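Local coordinates for nucleoside-diphosphate-sugar epimerase (Pseudomonas aeruginosa, PDB 2X4G), which probably binds a nicotinamide dinucleotide and acts on a nucleotide sugar or related substrate, at residues 15-20 with 41-46; 57-62 with 74-79; 207-212 with 264-269. All coordinates share one frame; numbering follows the deposited sequence.

Contacts 1 and 2 sit side by side at one end of the chain, their centres 6 Å apart, and share one sheet: strand 39-44 lies between 15-19 and 59-62. Contact 1 is buried and mostly aliphatic, held by parallel backbone bonds. Contact 2, toward the edge of that sheet, is largely buried too, but an arginine does its work, joining strand 59-62 to the turn after helix 68-74. The two also touch through I43 and L75, and through A17 and L78. Contact 3 lies about 39 Å from contact 1, centre to centre, beyond the chain's centre. It is a small, separate parallel ribbon, partly solvent-exposed, rich in prolines and methionines, and packed against the second subunit.

Contact 1. Residues 15-20 with 41-46; sequences KYAVLG and VLIHRP
V41 O takes two partners from the neighbouring strand: V18 N donates a hydrogen bond of 2.9 Å to V41 O, and the CA-H of A17 makes a contact with the same oxygen. On either side of it the parallel ladder continues. V41 N gives a nearly straight bond to Y16 O, with an N-H...O angle of 175°, and I43 N reaches V18 O at 3.1 Å.

The side chains alternate across the sheet. A17, L19, V41 and I43 form one face. Here A17 CB lies against V41 CB at 3.9 Å. With its CG1 beside the backbone N (chi1 -60°) and the chain then extended, I43 carries its delta methyl across to strand 15-19, where CD1 meets L19 CD1 at 3.7 Å and also A17 CB. Its CG2 branch meets CG and CD2 of L19. At the start of strand 15-19, V41 CG2 rests on the methylenes of K15 at CG and CD, and the ammonium end of K15 goes on to a salt bridge with E59. V18 and L42 occupy the other face, V18 CB facing L42 CD2 at 4.2 Å, under helix 24-35, where I33 and A30 pack on them.

Strand 15-19, helix 24-35 and strand 39-44 make the opening beta-alpha-beta unit of a Rossmann fold. G20, with positive phi (81°), begins the glycine-rich turn that in this family usually lies under the dinucleotide. Three backbone bonds thus join the strands, strands 80-83 and 59-62 pair with other backbone groups of the two, and buried aliphatic groups line both faces below that turn.

Contact 2. Residues 57-62 with 74-79; sequences EPECRV and ALRGLD
R61 and R76 meet flat on, guanidinium over guanidinium, with centres 4.0 Å apart and planes at 16°. The tight part of the contact lies at the edge of the R61 group. Its NH2 donates to two backbone carbonyls, R76 O at 2.7 Å and A74 O at 2.9 Å, both close to the guanidinium plane; R76 O is met in its carbonyl plane, A74 O from above its own. The extended chain from CG to NE carries the head past A74, whose CB touches R61 CB at 3.8 Å. On the strand's own side E59 OE2 receives R61 NH1 at 2.9 Å in a salt bridge, with a weaker bond from NE.

The solvent side is looser. R76 is exposed and lies over one face of R61, its NH1 tied to R73 O, while its NH2 stays 4.4 Å from E59 OE2, near enough only for charge attraction.

This joins strand 59-62 of the Rossmann sheet to the turn between helix 68-74 and strand 80-83. Near-planar bonds at NH2 and on the NH1 side hold the R61 head flat, so R76 has a fixed platform to stack on. The E59 carboxylate, with the carbonyls of A74, ending the helix, and R76, just past it, probably offsets the repulsion between the two cations.

Contact 3. Residues 207-212 with 264-269; sequences THYVAG and PQPMSM
Strands 208-210 and 265-267 run parallel but strongly twisted, their short axes 46° apart and 4.6 Å at closest approach. Q265 N bonds to T207 O at 3.3 Å, Y209 N to Q265 O at 3.1 Å, and M267 N makes a weak, bent bond to Y209 O. Q265 O has a second donor, H208 ND1, in another weak bond that brings the imidazole edge to this carbonyl.

Y209 carries the opposite face from H208. Its CG stands between the backbone N and the carbonyl carbon (chi1 70°), and this turns the ring over P266: P266 CA sits 3.8 Å from the Y209 ring centroid in a CH-pi contact, offset toward the rim, with P266 CB and CG beside the hydroxyl. P264 O approaches the ring at its edge. A249 and T252 of helix 248-259 also touch Y209.

The pair forms a two-stranded parallel ribbon apart from the main Rossmann sheet, probably part of the smaller, C-terminal domain, as in extended short-chain dehydrogenases.

On the H208 side, the two methyls of V210 divide their partners: CG2 meets the CE of M267, CG1 the CE of M269. S268, between these methionines, is the N-cap of helix 269-280. The second subunit packs nearby: its L278 on V210, its L275 on M267, and its A274 on H208 and T207.

Contact 1. Residues 15-20 with 41-46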
loop_
_atom_site.group_PDB
_atom_site.type_symbol
_atom_site.label_atom_id
_atom_site.label_comp_id
_atom_site.label_asym_id
_atom_site.label_seq_id
_atom_site.Cartn_x
_atom_site.Cartn_y
_atom_site.Cartn_z
ATOM N N LYS A 15 13.610 -39.531 15.975
ATOM C CA LYS A 15 12.468 -38.639 16.222
ATOM C C LYS A 15 12.804 -37.241 15.687
ATOM O O LYS A 15 13.786 -36.623 16.136
ATOM C CB LYS A 15 12.203 -38.577 17.728
ATOM C CG LYS A 15 10.748 -38.552 18.157
ATOM C CD LYS A 15 10.638 -38.488 19.688
ATOM C CE LYS A 15 9.661 -39.509 20.236
ATOM N NZ LYS A 15 9.322 -39.277 21.669
ATOM N N TYR A 16 12.031 -36.758 14.717
ATOM C CA TYR A 16 12.225 -35.408 14.186
ATOM C C TYR A 16 10.963 -34.588 14.371
ATOM O O TYR A 16 9.862 -35.106 14.209
ATOM C CB TYR A 16 12.604 -35.417 12.703
ATOM C CG TYR A 16 13.932 -36.093 12.372
ATOM C CD1 TYR A 16 13.969 -37.203 11.555
ATOM C CD2 TYR A 16 15.144 -35.606 12.851
ATOM C CE1 TYR A 16 15.150 -37.818 11.230
ATOM C CE2 TYR A 16 16.336 -36.225 12.527
ATOM C CZ TYR A 16 16.319 -37.333 11.712
ATOM O OH TYR A 16 17.454 -38.000 11.355
ATOM N N ALA A 17 11.136 -33.307 14.703
ATOM C CA ALA A 17 10.021 -32.396 14.956
ATOM C C ALA A 17 9.919 -31.355 13.862
ATOM O O ALA A 17 10.902 -31.060 13.208
ATOM C CB ALA A 17 10.198 -31.704 16.301
ATOM N N VAL A 18 8.719 -30.799 13.685
ATOM C CA VAL A 18 8.466 -29.724 12.728
ATOM C C VAL A 18 7.635 -28.640 13.397
ATOM O O VAL A 18 6.581 -28.938 13.947
ATOM C CB VAL A 18 7.632 -30.231 11.525
ATOM C CG1 VAL A 18 7.517 -29.147 10.461
ATOM C CG2 VAL A 18 8.228 -31.489 10.937
ATOM N N LEU A 19 8.104 -27.394 13.377
ATOM C CA LEU A 19 7.268 -26.247 13.746
ATOM C C LEU A 19 6.729 -25.666 12.477
ATOM O O LEU A 19 7.469 -25.547 11.502
ATOM C CB LEU A 19 8.065 -25.159 14.455
ATOM C CG LEU A 19 8.441 -25.552 15.883
ATOM C CD1 LEU A 19 9.707 -26.435 15.865
ATOM C CD2 LEU A 19 8.610 -24.350 16.785
ATOM N N GLY A 20 5.457 -25.278 12.493
ATOM C CA GLY A 20 4.802 -24.706 11.321
ATOM C C GLY A 20 4.345 -25.776 10.358
ATOM O O GLY A 20 4.298 -25.546 9.155
ATOM N N VAL A 41 7.292 -35.656 15.387
ATOM C CA VAL A 41 6.745 -34.756 16.387
ATOM C C VAL A 41 6.341 -33.449 15.696
ATOM O O VAL A 41 7.065 -32.947 14.839
ATOM C CB VAL A 41 7.754 -34.491 17.530
ATOM C CG1 VAL A 41 7.234 -33.413 18.474
ATOM C CG2 VAL A 41 8.051 -35.792 18.290
ATOM N N LEU A 42 5.173 -32.927 16.057
ATOM C CA LEU A 42 4.687 -31.649 15.553
ATOM C C LEU A 42 4.555 -30.668 16.716
ATOM O O LEU A 42 3.747 -30.876 17.632
ATOM C CB LEU A 42 3.319 -31.810 14.886
ATOM C CG LEU A 42 3.221 -32.818 13.759
ATOM C CD1 LEU A 42 1.820 -32.817 13.165
ATOM C CD2 LEU A 42 4.284 -32.513 12.712
ATOM N N ILE A 43 5.369 -29.616 16.692
ATOM C CA ILE A 43 5.283 -28.566 17.690
ATOM C C ILE A 43 4.379 -27.480 17.119
ATOM O O ILE A 43 4.710 -26.882 16.115
ATOM C CB ILE A 43 6.675 -28.005 18.037
ATOM C CG1 ILE A 43 7.585 -29.116 18.595
ATOM C CG2 ILE A 43 6.566 -26.881 19.073
ATOM C CD1 ILE A 43 9.044 -28.718 18.675
ATOM N N HIS A 44 3.235 -27.247 17.756
ATOM C CA HIS A 44 2.248 -26.291 17.255
ATOM C C HIS A 44 1.733 -25.332 18.298
ATOM O O HIS A 44 1.749 -25.618 19.503
ATOM C CB HIS A 44 1.047 -27.036 16.714
ATOM C CG HIS A 44 0.281 -27.789 17.754
ATOM N ND1 HIS A 44 -0.818 -27.261 18.397
ATOM C CD2 HIS A 44 0.432 -29.042 18.234
ATOM C CE1 HIS A 44 -1.301 -28.148 19.246
ATOM N NE2 HIS A 44 -0.563 -29.240 19.161
ATOM N N ARG A 45 1.231 -24.194 17.844
ATOM C CA ARG A 45 0.621 -23.267 18.789
ATOM C C ARG A 45 -0.809 -23.736 19.103
ATOM O O ARG A 45 -1.417 -24.468 18.323
ATOM C CB ARG A 45 0.736 -21.829 18.298
ATOM C CG ARG A 45 -0.039 -21.461 17.091
ATOM C CD ARG A 45 0.440 -20.081 16.600
ATOM N NE ARG A 45 1.625 -20.199 15.748
ATOM C CZ ARG A 45 2.299 -19.172 15.212
ATOM N NH1 ARG A 45 1.930 -17.908 15.455
ATOM N NH2 ARG A 45 3.361 -19.412 14.428
ATOM N N PRO A 46 -1.325 -23.376 20.274
ATOM C CA PRO A 46 -2.588 -23.966 20.682
ATOM C C PRO A 46 -3.747 -23.612 19.757
ATOM O O PRO A 46 -4.657 -24.411 19.583
ATOM C CB PRO A 46 -2.803 -23.390 22.087
ATOM C CG PRO A 46 -1.963 -22.197 22.145
ATOM C CD PRO A 46 -0.791 -22.467 21.293
#

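Contact 2. Residues 57-62 with 74-79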
loop_
_atom_site.group_PDB
_atom_site.type_symbol
_atom_site.label_atom_id
_atom_site.label_comp_id
_atom_site.label_asym_id
_atom_site.label_seq_id
_atom_site.Cartn_x
_atom_site.Cartn_y
_atom_site.Cartn_z
ATOM N N GLU A 57 -0.354 -39.856 12.238
ATOM C CA GLU A 57 -0.197 -40.419 13.578
ATOM C C GLU A 57 0.964 -39.761 14.274
ATOM O O GLU A 57 1.867 -40.446 14.731
ATOM C CB GLU A 57 0.002 -41.934 13.530
ATOM C CG GLU A 57 -1.272 -42.688 13.103
ATOM C CD GLU A 57 -1.072 -44.194 13.048
ATOM O OE1 GLU A 57 -0.455 -44.735 13.984
ATOM O OE2 GLU A 57 -1.536 -44.835 12.076
ATOM N N PRO A 58 0.933 -38.419 14.358
ATOM C CA PRO A 58 2.012 -37.633 14.929
ATOM C C PRO A 58 1.932 -37.616 16.416
ATOM O O PRO A 58 0.885 -37.909 16.972
ATOM C CB PRO A 58 1.713 -36.220 14.421
ATOM C CG PRO A 58 0.229 -36.158 14.390
ATOM C CD PRO A 58 -0.246 -37.576 14.066
ATOM N N GLU A 59 3.031 -37.263 17.055
ATOM C CA GLU A 59 3.014 -36.911 18.470
ATOM C C GLU A 59 2.982 -35.379 18.473
ATOM O O GLU A 59 3.778 -34.753 17.794
ATOM C CB GLU A 59 4.260 -37.482 19.165
ATOM C CG GLU A 59 4.579 -36.915 20.538
ATOM C CD GLU A 59 5.846 -37.511 21.160
ATOM O OE1 GLU A 59 6.582 -38.288 20.501
ATOM O OE2 GLU A 59 6.115 -37.185 22.328
ATOM N N CYS A 60 2.040 -34.782 19.189
ATOM C CA CYS A 60 1.845 -33.333 19.167
ATOM C C CYS A 60 2.229 -32.748 20.476
ATOM O O CYS A 60 1.836 -33.253 21.525
ATOM C CB CYS A 60 0.397 -32.991 18.909
ATOM S SG CYS A 60 -0.085 -33.476 17.279
ATOM N N ARG A 61 2.980 -31.657 20.408
ATOM C CA ARG A 61 3.419 -30.935 21.592
ATOM C C ARG A 61 3.016 -29.483 21.453
ATOM O O ARG A 61 3.315 -28.861 20.439
ATOM C CB ARG A 61 4.924 -31.082 21.731
ATOM C CG ARG A 61 5.361 -32.548 21.763
ATOM C CD ARG A 61 6.864 -32.695 21.863
ATOM N NE ARG A 61 7.230 -34.076 22.152
ATOM C CZ ARG A 61 8.474 -34.504 22.313
ATOM N NH1 ARG A 61 8.687 -35.780 22.578
ATOM N NH2 ARG A 61 9.500 -33.663 22.217
ATOM N N VAL A 62 2.302 -28.957 22.448
ATOM C CA VAL A 62 1.784 -27.590 22.369
ATOM C C VAL A 62 2.845 -26.608 22.849
ATOM O O VAL A 62 3.527 -26.855 23.832
ATOM C CB VAL A 62 0.490 -27.398 23.180
ATOM C CG1 VAL A 62 -0.102 -26.021 22.904
ATOM C CG2 VAL A 62 -0.518 -28.444 22.820
ATOM N N ALA A 74 8.770 -28.888 24.562
ATOM C CA ALA A 74 8.404 -29.472 23.276
ATOM C C ALA A 74 9.611 -29.949 22.460
ATOM O O ALA A 74 9.469 -30.817 21.604
ATOM C CB ALA A 74 7.573 -28.497 22.468
ATOM N N LEU A 75 10.786 -29.385 22.720
ATOM C CA LEU A 75 12.010 -29.781 22.024
ATOM C C LEU A 75 12.823 -30.880 22.744
ATOM O O LEU A 75 13.941 -31.214 22.326
ATOM C CB LEU A 75 12.894 -28.556 21.809
ATOM C CG LEU A 75 12.318 -27.458 20.914
ATOM C CD1 LEU A 75 13.178 -26.232 21.049
ATOM C CD2 LEU A 75 12.207 -27.880 19.441
ATOM N N ARG A 76 12.275 -31.449 23.818
ATOM C CA ARG A 76 12.949 -32.527 24.540
ATOM C C ARG A 76 13.039 -33.795 23.659
ATOM O O ARG A 76 12.100 -34.121 22.920
ATOM C CB ARG A 76 12.205 -32.839 25.849
ATOM C CG ARG A 76 10.919 -33.664 25.666
ATOM C CD ARG A 76 10.009 -33.643 26.896
ATOM N NE ARG A 76 8.772 -34.405 26.680
ATOM C CZ ARG A 76 7.643 -33.927 26.148
ATOM N NH1 ARG A 76 7.522 -32.656 25.765
ATOM N NH2 ARG A 76 6.601 -34.730 26.007
ATOM N N GLY A 77 14.178 -34.483 23.747
ATOM C CA GLY A 77 14.318 -35.854 23.265
ATOM C C GLY A 77 14.101 -36.033 21.781
ATOM O O GLY A 77 13.515 -37.031 21.346
ATOM N N LEU A 78 14.573 -35.055 21.015
ATOM C CA LEU A 78 14.491 -35.083 19.578
ATOM C C LEU A 78 15.851 -35.377 18.995
ATOM O O LEU A 78 16.878 -34.987 19.576
ATOM C CB LEU A 78 14.056 -33.729 19.053
ATOM C CG LEU A 78 12.660 -33.210 19.389
ATOM C CD1 LEU A 78 12.535 -31.823 18.768
ATOM C CD2 LEU A 78 11.548 -34.136 18.904
ATOM N N ASP A 79 15.868 -36.037 17.837
ATOM C CA ASP A 79 17.093 -36.121 17.044
ATOM C C ASP A 79 17.218 -34.969 16.030
ATOM O O ASP A 79 18.253 -34.806 15.417
ATOM C CB ASP A 79 17.175 -37.454 16.324
ATOM C CG ASP A 79 17.221 -38.627 17.270
ATOM O OD1 ASP A 79 18.340 -39.060 17.593
ATOM O OD2 ASP A 79 16.150 -39.116 17.685
#

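Contact 3. Residues 207-212 with 264-269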
loop_
_atom_site.group_PDB
_atom_site.type_symbol
_atom_site.label_atom_id
_atom_site.label_comp_id
_atom_site.label_asym_id
_atom_site.label_seq_id
_atom_site.Cartn_x
_atom_site.Cartn_y
_atom_site.Cartn_z
ATOM N N THR A 207 -4.828 -10.918 -14.747
ATOM C CA THR A 207 -4.976 -10.688 -16.157
ATOM C C THR A 207 -3.637 -10.344 -16.808
ATOM O O THR A 207 -3.506 -10.437 -18.022
ATOM C CB THR A 207 -6.030 -9.604 -16.411
ATOM O OG1 THR A 207 -6.269 -9.515 -17.811
ATOM C CG2 THR A 207 -5.600 -8.233 -15.866
ATOM N N HIS A 208 -2.642 -9.960 -16.008
ATOM C CA HIS A 208 -1.306 -9.619 -16.524
ATOM C C HIS A 208 -0.211 -10.106 -15.571
ATOM O O HIS A 208 -0.477 -10.377 -14.398
ATOM C CB HIS A 208 -1.151 -8.093 -16.694
ATOM C CG HIS A 208 -2.086 -7.477 -17.688
ATOM N ND1 HIS A 208 -1.802 -7.406 -19.034
ATOM C CD2 HIS A 208 -3.290 -6.877 -17.528
ATOM C CE1 HIS A 208 -2.800 -6.809 -19.664
ATOM N NE2 HIS A 208 -3.717 -6.478 -18.772
ATOM N N TYR A 209 1.019 -10.181 -16.080
ATOM C CA TYR A 209 2.203 -10.541 -15.284
ATOM C C TYR A 209 3.340 -9.588 -15.631
ATOM O O TYR A 209 3.295 -8.927 -16.671
ATOM C CB TYR A 209 2.666 -11.966 -15.614
ATOM C CG TYR A 209 3.276 -12.078 -16.999
ATOM C CD1 TYR A 209 2.473 -12.265 -18.119
ATOM C CD2 TYR A 209 4.647 -11.967 -17.192
ATOM C CE1 TYR A 209 3.025 -12.364 -19.397
ATOM C CE2 TYR A 209 5.211 -12.053 -18.478
ATOM C CZ TYR A 209 4.388 -12.250 -19.577
ATOM O OH TYR A 209 4.910 -12.326 -20.861
ATOM N N VAL A 210 4.366 -9.551 -14.784
ATOM C CA VAL A 210 5.571 -8.767 -15.037
ATOM C C VAL A 210 6.775 -9.678 -15.292
ATOM O O VAL A 210 7.018 -10.617 -14.539
ATOM C CB VAL A 210 5.877 -7.830 -13.847
ATOM C CG1 VAL A 210 7.328 -7.357 -13.877
ATOM C CG2 VAL A 210 4.941 -6.635 -13.874
ATOM N N ALA A 211 7.547 -9.371 -16.336
ATOM C CA ALA A 211 8.708 -10.188 -16.726
ATOM C C ALA A 211 9.616 -10.468 -15.534
ATOM O O ALA A 211 9.831 -9.598 -14.675
ATOM C CB ALA A 211 9.501 -9.509 -17.858
ATOM N N GLY A 212 10.149 -11.682 -15.477
ATOM C CA GLY A 212 10.996 -12.075 -14.353
ATOM C C GLY A 212 11.427 -13.530 -14.372
ATOM O O GLY A 212 10.768 -14.393 -14.958
ATOM N N PRO A 264 -2.124 -14.736 -19.377
ATOM C CA PRO A 264 -1.901 -13.368 -18.955
ATOM C C PRO A 264 -0.885 -12.665 -19.831
ATOM O O PRO A 264 0.114 -13.251 -20.216
ATOM C CB PRO A 264 -1.349 -13.524 -17.542
ATOM C CG PRO A 264 -1.931 -14.760 -17.039
ATOM C CD PRO A 264 -2.177 -15.654 -18.224
ATOM N N GLN A 265 -1.154 -11.401 -20.115
ATOM C CA GLN A 265 -0.337 -10.626 -21.017
ATOM C C GLN A 265 0.776 -9.918 -20.262
ATOM O O GLN A 265 0.637 -9.628 -19.077
ATOM C CB GLN A 265 -1.205 -9.614 -21.779
ATOM C CG GLN A 265 -2.468 -10.209 -22.454
ATOM C CD GLN A 265 -2.172 -11.308 -23.507
ATOM O OE1 GLN A 265 -1.042 -11.808 -23.634
ATOM N NE2 GLN A 265 -3.208 -11.684 -24.264
ATOM N N PRO A 266 1.895 -9.648 -20.952
ATOM C CA PRO A 266 3.017 -9.025 -20.279
ATOM C C PRO A 266 2.696 -7.605 -19.922
ATOM O O PRO A 266 1.932 -6.945 -20.614
ATOM C CB PRO A 266 4.146 -9.049 -21.320
ATOM C CG PRO A 266 3.585 -9.639 -22.545
ATOM C CD PRO A 266 2.106 -9.725 -22.405
ATOM N N MET A 267 3.282 -7.149 -18.836
ATOM C CA MET A 267 3.122 -5.796 -18.421
ATOM C C MET A 267 4.496 -5.243 -18.157
ATOM O O MET A 267 5.291 -5.854 -17.449
ATOM C CB MET A 267 2.279 -5.749 -17.169
ATOM C CG MET A 267 1.767 -4.371 -16.856
ATOM S SD MET A 267 0.926 -4.389 -15.282
ATOM C CE MET A 267 2.330 -4.723 -14.216
ATOM N N SER A 268 4.760 -4.087 -18.749
ATOM C CA SER A 268 6.062 -3.428 -18.693
ATOM C C SER A 268 6.507 -3.150 -17.258
ATOM O O SER A 268 5.690 -2.985 -16.356
ATOM C CB SER A 268 6.008 -2.117 -19.491
ATOM O OG SER A 268 7.173 -1.349 -19.306
ATOM N N MET A 269 7.815 -3.118 -17.058
ATOM C CA MET A 269 8.367 -2.783 -15.764
ATOM C C MET A 269 8.157 -1.306 -15.474
ATOM O O MET A 269 7.843 -0.927 -14.344
ATOM C CB MET A 269 9.861 -3.097 -15.730
ATOM C CG MET A 269 10.478 -2.963 -14.340
ATOM S SD MET A 269 9.670 -4.046 -13.162
ATOM C CE MET A 269 10.113 -5.624 -13.911
#